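Local atomic coordinates of probable FAD-dependent oxidoreductase PA4991 (Pseudomonas aeruginosa PAO1, PDB entry 5EZ7), a protein that binds one FAD per subunit and probably acts as an oxidoreductase of the DAO family on a substrate that is still unknown. Residues Ala249-Pro261 with Gln266-Thr278. Numbering follows the deposited sequence.
Sequences AGPKPRITVTTHP and QSVWYLGGDIAET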
loop_
_atom_site.group_PDB
_atom_site.type_symbol
_atom_site.label_atom_id
_atom_site.label_comp_id
_atom_site.label_asym_id
_atom_site.label_seq_id
_atom_site.Cartn_x
_atom_site.Cartn_y
_atom_site.Cartn_z
ATOM N N ALA A 249 -3.245 9.583 -25.885
ATOM C CA ALA A 249 -4.711 9.520 -25.944
ATOM C C ALA A 249 -5.205 8.400 -24.995
ATOM O O ALA A 249 -4.471 7.442 -24.677
ATOM C CB ALA A 249 -5.186 9.288 -27.385
ATOM N N GLY A 250 -6.442 8.550 -24.523
ATOM C CA GLY A 250 -7.067 7.592 -23.606
ATOM C C GLY A 250 -6.958 8.054 -22.159
ATOM O O GLY A 250 -5.979 8.709 -21.799
ATOM N N PRO A 251 -7.960 7.716 -21.315
ATOM C CA PRO A 251 -7.932 8.143 -19.908
ATOM C C PRO A 251 -6.689 7.700 -19.131
ATOM O O PRO A 251 -6.135 8.482 -18.349
ATOM C CB PRO A 251 -9.184 7.484 -19.306
ATOM C CG PRO A 251 -10.084 7.217 -20.459
ATOM C CD PRO A 251 -9.189 6.956 -21.630
ATOM N N LYS A 252 -6.247 6.467 -19.365
ATOM C CA LYS A 252 -5.257 5.838 -18.498
ATOM C C LYS A 252 -3.795 6.171 -18.839
ATOM O O LYS A 252 -3.463 6.367 -20.015
ATOM C CB LYS A 252 -5.475 4.333 -18.501
ATOM C CG LYS A 252 -6.868 3.974 -17.997
ATOM C CD LYS A 252 -6.827 2.868 -16.968
ATOM C CE LYS A 252 -8.194 2.680 -16.350
ATOM N NZ LYS A 252 -8.198 1.409 -15.574
ATOM N N PRO A 253 -2.917 6.240 -17.810
ATOM C CA PRO A 253 -1.503 6.500 -18.110
ATOM C C PRO A 253 -0.889 5.417 -19.002
ATOM O O PRO A 253 -1.088 4.227 -18.753
ATOM C CB PRO A 253 -0.824 6.478 -16.732
ATOM C CG PRO A 253 -1.924 6.623 -15.736
ATOM C CD PRO A 253 -3.158 6.065 -16.366
ATOM N N ARG A 254 -0.165 5.856 -20.021
ATOM C CA ARG A 254 0.652 5.012 -20.907
ATOM C C ARG A 254 1.740 4.329 -20.055
ATOM O O ARG A 254 1.860 3.099 -20.040
ATOM C CB ARG A 254 1.254 5.923 -22.004
ATOM C CG ARG A 254 2.048 5.291 -23.150
ATOM C CD ARG A 254 1.806 6.081 -24.464
ATOM N NE ARG A 254 2.850 5.960 -25.498
ATOM C CZ ARG A 254 2.948 4.990 -26.431
ATOM N NH1 ARG A 254 3.964 5.036 -27.316
ATOM N NH2 ARG A 254 2.070 3.971 -26.490
ATOM N N ILE A 255 2.499 5.155 -19.329
ATOM C CA ILE A 255 3.425 4.728 -18.294
ATOM C C ILE A 255 3.271 5.648 -17.104
ATOM O O ILE A 255 2.883 6.814 -17.270
ATOM C CB ILE A 255 4.898 4.771 -18.751
ATOM C CG1 ILE A 255 5.366 6.212 -19.037
ATOM C CG2 ILE A 255 5.088 3.920 -20.004
ATOM C CD1 ILE A 255 6.880 6.372 -19.067
ATOM N N THR A 256 3.598 5.114 -15.931
ATOM C CA THR A 256 3.633 5.861 -14.658
ATOM C C THR A 256 5.085 5.703 -14.113
ATOM O O THR A 256 5.529 4.586 -13.856
ATOM C CB THR A 256 2.514 5.358 -13.650
ATOM O OG1 THR A 256 1.219 5.766 -14.110
ATOM C CG2 THR A 256 2.658 5.933 -12.252
ATOM N N VAL A 257 5.814 6.815 -13.990
ATOM C CA VAL A 257 7.172 6.782 -13.463
ATOM C C VAL A 257 7.237 7.308 -12.035
ATOM O O VAL A 257 6.763 8.393 -11.750
ATOM C CB VAL A 257 8.164 7.623 -14.295
ATOM C CG1 VAL A 257 9.604 7.425 -13.806
ATOM C CG2 VAL A 257 8.090 7.249 -15.760
ATOM N N THR A 258 7.883 6.543 -11.168
ATOM C CA THR A 258 8.367 7.049 -9.876
ATOM C C THR A 258 9.865 6.777 -9.741
ATOM O O THR A 258 10.380 5.803 -10.298
ATOM C CB THR A 258 7.560 6.422 -8.727
ATOM O OG1 THR A 258 7.469 4.985 -8.901
ATOM C CG2 THR A 258 6.145 7.001 -8.753
ATOM N N THR A 259 10.583 7.673 -9.069
ATOM C CA THR A 259 12.037 7.530 -8.852
ATOM C C THR A 259 12.344 7.146 -7.397
ATOM O O THR A 259 11.862 7.789 -6.474
ATOM C CB THR A 259 12.791 8.816 -9.232
ATOM O OG1 THR A 259 12.489 9.105 -10.588
ATOM C CG2 THR A 259 14.352 8.647 -9.073
ATOM N N HIS A 260 13.193 6.133 -7.225
ATOM C CA HIS A 260 13.549 5.596 -5.916
ATOM C C HIS A 260 15.084 5.566 -5.682
ATOM O O HIS A 260 15.771 4.769 -6.289
ATOM C CB HIS A 260 12.913 4.222 -5.771
ATOM C CG HIS A 260 11.438 4.227 -6.084
ATOM N ND1 HIS A 260 10.461 4.413 -5.119
ATOM C CD2 HIS A 260 10.782 4.131 -7.264
ATOM C CE1 HIS A 260 9.272 4.420 -5.691
ATOM N NE2 HIS A 260 9.434 4.255 -6.991
ATOM N N PRO A 261 15.616 6.444 -4.798
ATOM C CA PRO A 261 17.037 6.400 -4.418
ATOM C C PRO A 261 17.469 5.051 -3.856
ATOM O O PRO A 261 16.696 4.411 -3.190
ATOM C CB PRO A 261 17.141 7.464 -3.318
ATOM C CG PRO A 261 16.008 8.394 -3.590
ATOM C CD PRO A 261 14.908 7.493 -4.037
ATOM N N GLN A 266 22.792 5.444 -6.437
ATOM C CA GLN A 266 22.104 5.462 -7.701
ATOM C C GLN A 266 20.614 5.634 -7.420
ATOM O O GLN A 266 20.224 5.842 -6.260
ATOM C CB GLN A 266 22.414 4.178 -8.469
ATOM C CG GLN A 266 23.873 4.103 -8.874
ATOM C CD GLN A 266 24.204 2.996 -9.871
ATOM O OE1 GLN A 266 23.333 2.308 -10.426
ATOM N NE2 GLN A 266 25.491 2.850 -10.130
ATOM N N SER A 267 19.815 5.607 -8.493
ATOM C CA SER A 267 18.366 5.696 -8.447
ATOM C C SER A 267 17.785 4.611 -9.250
ATOM O O SER A 267 18.453 4.024 -10.090
ATOM C CB SER A 267 17.859 6.967 -9.085
ATOM O OG SER A 267 18.528 8.051 -8.545
ATOM N N VAL A 268 16.500 4.399 -9.031
ATOM C CA VAL A 268 15.757 3.458 -9.824
ATOM C C VAL A 268 14.480 4.147 -10.276
ATOM O O VAL A 268 13.801 4.791 -9.475
ATOM C CB VAL A 268 15.405 2.173 -9.029
ATOM C CG1 VAL A 268 14.568 1.218 -9.858
ATOM C CG2 VAL A 268 16.681 1.471 -8.559
ATOM N N TRP A 269 14.188 4.014 -11.563
ATOM C CA TRP A 269 12.909 4.408 -12.129
ATOM C C TRP A 269 12.033 3.176 -12.151
ATOM O O TRP A 269 12.377 2.185 -12.782
ATOM C CB TRP A 269 13.045 4.896 -13.587
ATOM C CG TRP A 269 13.453 6.310 -13.782
ATOM C CD1 TRP A 269 13.454 7.309 -12.854
ATOM C CD2 TRP A 269 13.868 6.908 -15.019
ATOM N NE1 TRP A 269 13.859 8.487 -13.429
ATOM C CE2 TRP A 269 14.120 8.266 -14.761
ATOM C CE3 TRP A 269 14.059 6.417 -16.328
ATOM C CZ2 TRP A 269 14.559 9.157 -15.770
ATOM C CZ3 TRP A 269 14.498 7.300 -17.329
ATOM C CH2 TRP A 269 14.736 8.650 -17.038
ATOM N N TYR A 270 10.885 3.284 -11.519
ATOM C CA TYR A 270 9.921 2.219 -11.388
ATOM C C TYR A 270 8.757 2.550 -12.316
ATOM O O TYR A 270 8.158 3.632 -12.197
ATOM C CB TYR A 270 9.488 2.184 -9.923
ATOM C CG TYR A 270 8.720 0.988 -9.458
ATOM C CD1 TYR A 270 8.899 -0.262 -10.012
ATOM C CD2 TYR A 270 7.835 1.099 -8.382
ATOM C CE1 TYR A 270 8.177 -1.368 -9.545
ATOM C CE2 TYR A 270 7.120 0.011 -7.919
ATOM C CZ TYR A 270 7.289 -1.228 -8.506
ATOM O OH TYR A 270 6.579 -2.326 -8.042
ATOM N N LEU A 271 8.452 1.636 -13.237
ATOM C CA LEU A 271 7.474 1.879 -14.261
ATOM C C LEU A 271 6.228 1.036 -14.114
ATOM O O LEU A 271 6.280 -0.183 -14.305
ATOM C CB LEU A 271 8.061 1.607 -15.652
ATOM C CG LEU A 271 9.451 2.104 -16.062
ATOM C CD1 LEU A 271 9.694 1.717 -17.518
ATOM C CD2 LEU A 271 9.626 3.605 -15.917
ATOM N N GLY A 272 5.103 1.707 -13.869
ATOM C CA GLY A 272 3.755 1.112 -13.945
ATOM C C GLY A 272 2.950 1.727 -15.059
ATOM O O GLY A 272 3.518 2.162 -16.086
ATOM N N GLY A 273 1.636 1.802 -14.855
ATOM C CA GLY A 273 0.710 2.195 -15.897
ATOM C C GLY A 273 0.305 1.065 -16.852
ATOM O O GLY A 273 0.319 -0.117 -16.484
ATOM N N ASP A 274 -0.051 1.436 -18.070
ATOM C CA ASP A 274 -0.611 0.509 -19.044
ATOM C C ASP A 274 0.451 -0.460 -19.593
ATOM O O ASP A 274 0.124 -1.558 -20.052
ATOM C CB ASP A 274 -1.257 1.291 -20.217
ATOM C CG ASP A 274 -1.981 0.368 -21.239
ATOM O OD1 ASP A 274 -3.127 -0.060 -20.970
ATOM O OD2 ASP A 274 -1.391 0.074 -22.316
ATOM N N ILE A 275 1.712 -0.047 -19.565
ATOM C CA ILE A 275 2.802 -0.941 -19.927
ATOM C C ILE A 275 2.899 -2.146 -18.952
ATOM O O ILE A 275 3.336 -3.221 -19.362
ATOM C CB ILE A 275 4.161 -0.202 -20.008
ATOM C CG1 ILE A 275 5.180 -1.035 -20.795
ATOM C CG2 ILE A 275 4.686 0.141 -18.612
ATOM C CD1 ILE A 275 6.605 -0.526 -20.723
ATOM N N ALA A 276 2.502 -1.956 -17.692
ATOM C CA ALA A 276 2.499 -3.029 -16.700
ATOM C C ALA A 276 1.193 -3.800 -16.634
ATOM O O ALA A 276 1.137 -4.733 -15.885
ATOM C CB ALA A 276 2.826 -2.473 -15.337
ATOM N N GLU A 277 0.166 -3.448 -17.413
ATOM C CA GLU A 277 -1.160 -4.111 -17.361
ATOM C C GLU A 277 -1.205 -5.296 -18.310
ATOM O O GLU A 277 -0.159 -5.864 -18.605
ATOM C CB GLU A 277 -2.294 -3.100 -17.634
ATOM C CG GLU A 277 -2.482 -2.117 -16.486
ATOM C CD GLU A 277 -3.311 -2.659 -15.323
ATOM O OE1 GLU A 277 -3.767 -3.823 -15.368
ATOM O OE2 GLU A 277 -3.522 -1.902 -14.343
ATOM N N THR A 278 -2.395 -5.673 -18.775
ATOM C CA THR A 278 -2.633 -6.906 -19.525
ATOM C C THR A 278 -1.584 -7.342 -20.607
ATOM O O THR A 278 -1.160 -8.509 -20.613
ATOM C CB THR A 278 -4.066 -6.847 -20.123
ATOM O OG1 THR A 278 -4.988 -6.670 -19.027
ATOM C CG2 THR A 278 -4.463 -8.119 -20.869
#
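Tyr-270 and His-260 meet on the FAD-bordering face of an antiparallel beta hairpin, strands 255-261 and 267-272, whose other face packs against helix 285-299. The tyrosine ring turns an edge toward the imidazole face in an offset edge-to-face pair, planes at 77°, while Tyr-270 CB lies 3.5 Å from His-260 CD2. Thr-258 helps to orient the imidazole: with OG1 placed between its own N and carbonyl carbon (chi1 48°), the hydroxyl hydrogen-bonds His-260 NE2 at 2.8 Å and still reaches Gln-50, an FAD-binding residue. Tyr-270 touches the FAD itself, and its OH bonds to Lys-48 O.

The reverse face is mostly apolar. Val-257 lays CG1 over one face of the Trp-269 five-membered ring, a CH-pi contact 4.2 Å from the centroid, and runs CG2 alongside Leu-271 CD2. At the indole edge stands Thr-259 OG1, 3.0 Å from Trp-269 CD1; Leu-242 O and Lys-240 O take up the hydroxyl and the indole NH, respectively.

Between these faces, Thr-258 and Tyr-270 form a hydrogen-bonded pair, with Tyr-270 N to Thr-258 O 2.8 Å and almost straight (176°). Past Gly-273 the chain turns, and Ile-275 N bonds to Arg-254 O.

The hairpin lies inside a mixed sheet consistent with the substrate domain of DAO-family flavoenzymes: strand 244-246 flanks 255-261 and strand 224-236 flanks 267-272, while helix 285-299 packs on Ile-255, Trp-269 and Leu-271.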